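Local structure of BfpC (Escherichia coli, 3VHJ) at residues L20-S25 / G55-V60; S48-F53 / K157-K162. The protein is an essential membrane protein of type IV pilus biogenesis, represented here by its N-terminal, cytoplasmic domain. The protein carries 1 engineered substitution. All coordinates share one frame; numbering follows the deposited sequence.

Contact 1 of 2, residues L20-S25 / G55-V60; sequences LLWGSS and GEQFAV
Leu-21 and Val-60 face each other in an antiparallel ladder, exchanging two backbone bonds: Leu-21 N to Val-60 O at 3.0 Å, almost straight (176° at the hydrogen), and Val-60 N to Leu-21 O at 2.8 Å. Two residues on, Gly-23 and Phe-58 form the next hydrogen-bonded pair, with Gly-23 N 2.9 Å from Phe-58 O and Phe-58 N 2.8 Å from Gly-23 O. Beyond the strand end a water takes over, accepting from Ser-25 N and donating to Glu-56 O, 2.8 Å away.

Trp-22 and Ala-59 form the non-hydrogen-bonded pair between these rungs. The methyl of Ala-59 makes a CH-pi contact, CB standing 3.4 Å from the centroid of the six-membered indole ring and only 2° off its normal. CD1 of Leu-20 touches the same methyl at 3.9 Å.

The pairing joins the outermost strand 21-23 to strand 55-60 of a four-stranded antiparallel sheet. Helix 31-42 lies against the face bearing Leu-21, Phe-58 and Val-60, touching them with Met-42, Ala-34 and Ser-38 in turn. On the other face, Trp-22 NE1 and Leu-20 N both bond to Asp-110 OD2, and the amide of Gln-57 holds Val-107 N and Gly-105 O, tying this sheet to the one containing strand 107-113.

The Phe-58 ring lies over glycine backbone. With CG placed between backbone N and carbonyl carbon (chi1 50°), the ring swings across to the neighbouring strand, and Gly-23 O sits 3.2 Å above its plane, over the centre. Gly-23 CA adds a CH-pi contact to the same ring, the arrangement known as aromatic rescue of glycine in antiparallel sheets; Ser-24 CA packs obliquely against CE2.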
loop_
_atom_site.group_PDB
_atom_site.type_symbol
_atom_site.label_atom_id
_atom_site.label_comp_id
_atom_site.label_asym_id
_atom_site.label_seq_id
_atom_site.Cartn_x
_atom_site.Cartn_y
_atom_site.Cartn_z
ATOM N N LEU A 20 0.178 -2.320 5.012
ATOM C CA LEU A 20 -0.297 -3.695 5.083
ATOM C C LEU A 20 0.762 -4.596 4.460
ATOM O O LEU A 20 1.636 -4.125 3.737
ATOM C CB LEU A 20 -1.602 -3.843 4.302
ATOM C CG LEU A 20 -2.804 -3.066 4.842
ATOM C CD1 LEU A 20 -3.748 -2.750 3.709
ATOM C CD2 LEU A 20 -3.497 -3.881 5.918
ATOM N N LEU A 21 0.697 -5.887 4.757
ATOM C CA LEU A 21 1.633 -6.842 4.178
ATOM C C LEU A 21 0.938 -7.404 2.949
ATOM O O LEU A 21 -0.046 -8.123 3.076
ATOM C CB LEU A 21 1.924 -7.980 5.155
ATOM C CG LEU A 21 2.837 -9.106 4.651
ATOM C CD1 LEU A 21 4.210 -8.547 4.308
ATOM C CD2 LEU A 21 2.958 -10.174 5.728
ATOM N N TRP A 22 1.451 -7.077 1.767
ATOM C CA TRP A 22 0.853 -7.537 0.527
ATOM C C TRP A 22 1.569 -8.729 -0.070
ATOM O O TRP A 22 2.790 -8.843 0.010
ATOM C CB TRP A 22 0.833 -6.412 -0.512
ATOM C CG TRP A 22 -0.059 -5.268 -0.148
ATOM C CD1 TRP A 22 0.248 -4.207 0.658
ATOM C CD2 TRP A 22 -1.412 -5.081 -0.560
ATOM N NE1 TRP A 22 -0.834 -3.369 0.772
ATOM C CE2 TRP A 22 -1.868 -3.883 0.031
ATOM C CE3 TRP A 22 -2.287 -5.812 -1.377
ATOM C CZ2 TRP A 22 -3.165 -3.397 -0.165
ATOM C CZ3 TRP A 22 -3.574 -5.332 -1.570
ATOM C CH2 TRP A 22 -4.002 -4.133 -0.967
ATOM N N GLY A 23 0.793 -9.605 -0.694
ATOM C CA GLY A 23 1.368 -10.776 -1.316
ATOM C C GLY A 23 0.438 -11.374 -2.351
ATOM O O GLY A 23 -0.732 -11.006 -2.458
ATOM N N SER A 24 0.988 -12.286 -3.138
ATOM C CA SER A 24 0.227 -12.984 -4.158
ATOM C C SER A 24 0.808 -14.388 -4.215
ATOM O O SER A 24 1.961 -14.609 -3.839
ATOM C CB SER A 24 0.348 -12.282 -5.516
ATOM O OG SER A 24 1.700 -12.108 -5.901
ATOM N N SER A 25 0.006 -15.342 -4.655
ATOM C CA SER A 25 0.471 -16.717 -4.732
ATOM C C SER A 25 1.390 -16.893 -5.924
ATOM O O SER A 25 1.368 -16.097 -6.860
ATOM C CB SER A 25 -0.706 -17.667 -4.880
ATOM O OG SER A 25 -1.314 -17.488 -6.140
ATOM N N GLY A 55 -4.264 -10.925 -12.353
ATOM C CA GLY A 55 -4.407 -11.874 -11.266
ATOM C C GLY A 55 -4.784 -11.244 -9.940
ATOM O O GLY A 55 -5.020 -10.039 -9.843
ATOM N N GLU A 56 -4.827 -12.066 -8.901
ATOM C CA GLU A 56 -5.199 -11.580 -7.588
ATOM C C GLU A 56 -4.043 -11.437 -6.617
ATOM O O GLU A 56 -2.942 -11.926 -6.856
ATOM C CB GLU A 56 -6.259 -12.497 -6.988
ATOM C CG GLU A 56 -7.550 -12.486 -7.771
ATOM C CD GLU A 56 -8.617 -13.309 -7.109
ATOM O OE1 GLU A 56 -8.705 -14.522 -7.405
ATOM O OE2 GLU A 56 -9.357 -12.741 -6.278
ATOM N N GLN A 57 -4.317 -10.743 -5.520
ATOM C CA GLN A 57 -3.337 -10.526 -4.475
ATOM C C GLN A 57 -4.096 -10.242 -3.186
ATOM O O GLN A 57 -5.316 -10.054 -3.191
ATOM C CB GLN A 57 -2.409 -9.361 -4.835
ATOM C CG GLN A 57 -3.071 -7.996 -4.866
ATOM C CD GLN A 57 -2.160 -6.934 -5.450
ATOM O OE1 GLN A 57 -1.033 -6.752 -4.997
ATOM N NE2 GLN A 57 -2.646 -6.230 -6.465
ATOM N N PHE A 58 -3.379 -10.211 -2.076
ATOM C CA PHE A 58 -4.029 -9.991 -0.799
ATOM C C PHE A 58 -3.207 -9.118 0.132
ATOM O O PHE A 58 -2.001 -8.954 -0.045
ATOM C CB PHE A 58 -4.277 -11.344 -0.143
ATOM C CG PHE A 58 -3.058 -12.218 -0.114
ATOM C CD1 PHE A 58 -2.077 -12.036 0.855
ATOM C CD2 PHE A 58 -2.866 -13.192 -1.093
ATOM C CE1 PHE A 58 -0.917 -12.815 0.848
ATOM C CE2 PHE A 58 -1.715 -13.973 -1.111
ATOM C CZ PHE A 58 -0.737 -13.784 -0.137
ATOM N N ALA A 59 -3.884 -8.557 1.123
ATOM C CA ALA A 59 -3.236 -7.719 2.116
ATOM C C ALA A 59 -3.531 -8.312 3.489
ATOM O O ALA A 59 -4.638 -8.782 3.743
ATOM C CB ALA A 59 -3.774 -6.293 2.032
ATOM N N VAL A 60 -2.535 -8.310 4.364
ATOM C CA VAL A 60 -2.722 -8.816 5.720
ATOM C C VAL A 60 -2.499 -7.642 6.668
ATOM O O VAL A 60 -1.475 -6.965 6.589
ATOM C CB VAL A 60 -1.733 -9.963 6.041
ATOM C CG1 VAL A 60 -1.765 -10.291 7.530
ATOM C CG2 VAL A 60 -2.128 -11.206 5.248
HETATM O O HOH W 1 -2.407 -14.260 -5.432
#

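Contact 2 of 2, residues S48-F53 / K157-K162; sequences SVIGRF and KGKKLK
The C-terminal tail of the domain passes the edge of strand 46-52 here, just before it pairs with that strand as the short strand 162-163. Lys-159 makes the direct bond: its NZ donates to Val-49 O at 2.7 Å, approaching nearly in line with the carbonyl (C=O...N 168°). The lysine chain is folded rather than extended, all four torsions lying near -60°, and this curl brings the ammonium group back onto the strand backbone. Midway along, Lys-159 CG rests 3.7 Å from Ile-50 CG2, the two side chains crossing obliquely. Ser-48 OG packs against Lys-159 CB at 3.4 Å and works chiefly through water. One water, 3.1 Å from Ser-48 OG, donates to Lys-160 O; a second donates to Lys-159 O, though its separation from the hydroxyl is too short to be relied on. Leu-161 CD2 meets Ser-48 CB more loosely. Backbone bonds from Lys-159 to Thr-73 and from Leu-161 to Gly-70 and Gln-71 hold the tail from beyond, so it runs between strand 46-52 and the chain around strand 72-73, while Val-49 packs against Thr-31 and Leu-35 of helix 31-42.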
loop_
_atom_site.group_PDB
_atom_site.type_symbol
_atom_site.label_atom_id
_atom_site.label_comp_id
_atom_site.label_asym_id
_atom_site.label_seq_id
_atom_site.Cartn_x
_atom_site.Cartn_y
_atom_site.Cartn_z
ATOM N N SER A 48 -7.667 -8.836 3.127
ATOM C CA SER A 48 -8.460 -8.328 2.030
ATOM C C SER A 48 -7.876 -8.928 0.768
ATOM O O SER A 48 -6.662 -8.988 0.604
ATOM C CB SER A 48 -8.387 -6.804 1.961
ATOM O OG SER A 48 -9.138 -6.335 0.860
ATOM N N VAL A 49 -8.742 -9.414 -0.107
ATOM C CA VAL A 49 -8.286 -9.980 -1.358
ATOM C C VAL A 49 -8.739 -9.012 -2.432
ATOM O O VAL A 49 -9.891 -8.595 -2.443
ATOM C CB VAL A 49 -8.915 -11.365 -1.626
ATOM C CG1 VAL A 49 -8.479 -11.878 -2.993
ATOM C CG2 VAL A 49 -8.487 -12.345 -0.545
ATOM N N ILE A 50 -7.827 -8.620 -3.309
ATOM C CA ILE A 50 -8.205 -7.710 -4.374
ATOM C C ILE A 50 -7.867 -8.347 -5.708
ATOM O O ILE A 50 -6.845 -9.019 -5.855
ATOM C CB ILE A 50 -7.505 -6.342 -4.241
ATOM C CG1 ILE A 50 -6.017 -6.474 -4.530
ATOM C CG2 ILE A 50 -7.709 -5.799 -2.838
ATOM C CD1 ILE A 50 -5.297 -5.139 -4.590
ATOM N N GLY A 51 -8.751 -8.154 -6.675
ATOM C CA GLY A 51 -8.534 -8.734 -7.981
ATOM C C GLY A 51 -8.100 -7.697 -8.989
ATOM O O GLY A 51 -8.583 -6.560 -8.986
ATOM N N ARG A 52 -7.171 -8.099 -9.846
ATOM C CA ARG A 52 -6.657 -7.241 -10.898
ATOM C C ARG A 52 -6.666 -8.079 -12.170
ATOM O O ARG A 52 -6.871 -9.294 -12.116
ATOM C CB ARG A 52 -5.242 -6.770 -10.552
ATOM C CG ARG A 52 -5.194 -5.764 -9.390
ATOM C CD ARG A 52 -5.779 -4.419 -9.804
ATOM N NE ARG A 52 -5.740 -3.407 -8.747
ATOM C CZ ARG A 52 -6.696 -3.202 -7.846
ATOM N NH1 ARG A 52 -7.800 -3.942 -7.849
ATOM N NH2 ARG A 52 -6.558 -2.232 -6.949
ATOM N N PHE A 53 -6.461 -7.436 -13.313
ATOM C CA PHE A 53 -6.467 -8.151 -14.585
ATOM C C PHE A 53 -5.452 -9.291 -14.637
ATOM O O PHE A 53 -5.791 -10.419 -14.997
ATOM C CB PHE A 53 -6.196 -7.182 -15.737
ATOM C CG PHE A 53 -6.193 -7.840 -17.090
ATOM C CD1 PHE A 53 -7.344 -8.437 -17.589
ATOM C CD2 PHE A 53 -5.036 -7.861 -17.864
ATOM C CE1 PHE A 53 -7.348 -9.049 -18.844
ATOM C CE2 PHE A 53 -5.028 -8.470 -19.122
ATOM C CZ PHE A 53 -6.190 -9.064 -19.610
ATOM N N LYS A 157 -13.525 2.521 -5.754
ATOM C CA LYS A 157 -14.018 2.031 -4.478
ATOM C C LYS A 157 -13.019 0.983 -4.005
ATOM O O LYS A 157 -12.754 0.003 -4.708
ATOM C CB LYS A 157 -15.406 1.408 -4.634
ATOM C CG LYS A 157 -16.040 0.988 -3.312
ATOM C CD LYS A 157 -17.445 0.449 -3.525
ATOM C CE LYS A 157 -18.078 0.009 -2.214
ATOM N NZ LYS A 157 -18.158 1.126 -1.230
ATOM N N GLY A 158 -12.447 1.201 -2.828
ATOM C CA GLY A 158 -11.477 0.259 -2.306
ATOM C C GLY A 158 -12.126 -0.950 -1.662
ATOM O O GLY A 158 -13.351 -1.057 -1.607
ATOM N N LYS A 159 -11.294 -1.867 -1.181
ATOM C CA LYS A 159 -11.769 -3.075 -0.525
ATOM C C LYS A 159 -11.453 -2.925 0.959
ATOM O O LYS A 159 -10.374 -2.458 1.330
ATOM C CB LYS A 159 -11.056 -4.307 -1.088
ATOM C CG LYS A 159 -11.212 -4.506 -2.596
ATOM C CD LYS A 159 -12.646 -4.844 -2.981
ATOM C CE LYS A 159 -13.094 -6.176 -2.380
ATOM N NZ LYS A 159 -12.261 -7.319 -2.856
ATOM N N LYS A 160 -12.397 -3.314 1.804
ATOM C CA LYS A 160 -12.219 -3.199 3.242
ATOM C C LYS A 160 -11.577 -4.424 3.877
ATOM O O LYS A 160 -11.691 -5.543 3.370
ATOM C CB LYS A 160 -13.569 -2.948 3.914
ATOM C CG LYS A 160 -14.259 -1.655 3.513
ATOM C CD LYS A 160 -15.613 -1.548 4.207
ATOM C CE LYS A 160 -16.280 -0.210 3.940
ATOM N NZ LYS A 160 -16.517 -0.006 2.488
ATOM N N LEU A 161 -10.900 -4.207 4.999
ATOM C CA LEU A 161 -10.280 -5.306 5.721
ATOM C C LEU A 161 -11.398 -6.169 6.300
ATOM O O LEU A 161 -12.385 -5.647 6.821
ATOM C CB LEU A 161 -9.404 -4.777 6.861
ATOM C CG LEU A 161 -8.105 -4.074 6.455
ATOM C CD1 LEU A 161 -7.342 -3.612 7.700
ATOM C CD2 LEU A 161 -7.253 -5.036 5.651
ATOM N N LYS A 162 -11.252 -7.482 6.178
ATOM C CA LYS A 162 -12.230 -8.422 6.712
ATOM C C LYS A 162 -11.520 -9.137 7.851
ATOM O O LYS A 162 -10.294 -9.121 7.922
ATOM C CB LYS A 162 -12.663 -9.418 5.629
ATOM C CG LYS A 162 -13.319 -8.747 4.421
ATOM C CD LYS A 162 -13.573 -9.712 3.270
ATOM C CE LYS A 162 -14.769 -10.624 3.527
ATOM N NZ LYS A 162 -14.553 -11.554 4.666
HETATM O O HOH W 2 -12.207 -6.766 1.109
HETATM O O HOH W 3 -8.183 -4.072 0.225
#

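Contacts 1 and 2 lie on the two outer sides of the central strand pair 55-60 and 46-52 of one antiparallel sheet, their centres 9 Å apart; contact 1 is strand pairing, whereas contact 2 is made by the loop that leads into the edge strand 162-163. The central strands, consecutive in the chain, join them through backbone pairing: Ala-59 N lies 2.9 Å from Ser-48 O, and Gln-57 O the same distance from Ile-50 N, both probable hydrogen bonds. Side chains bridge the contacts too, Trp-22 CZ3 packing 3.5 Å from Ile-50 CD1, and Leu-20 touching Leu-161. The segments of the two contacts alternate along the sequence; in the sheet, strand 21-23 and the C-terminal tail flank the central pair on opposite edges.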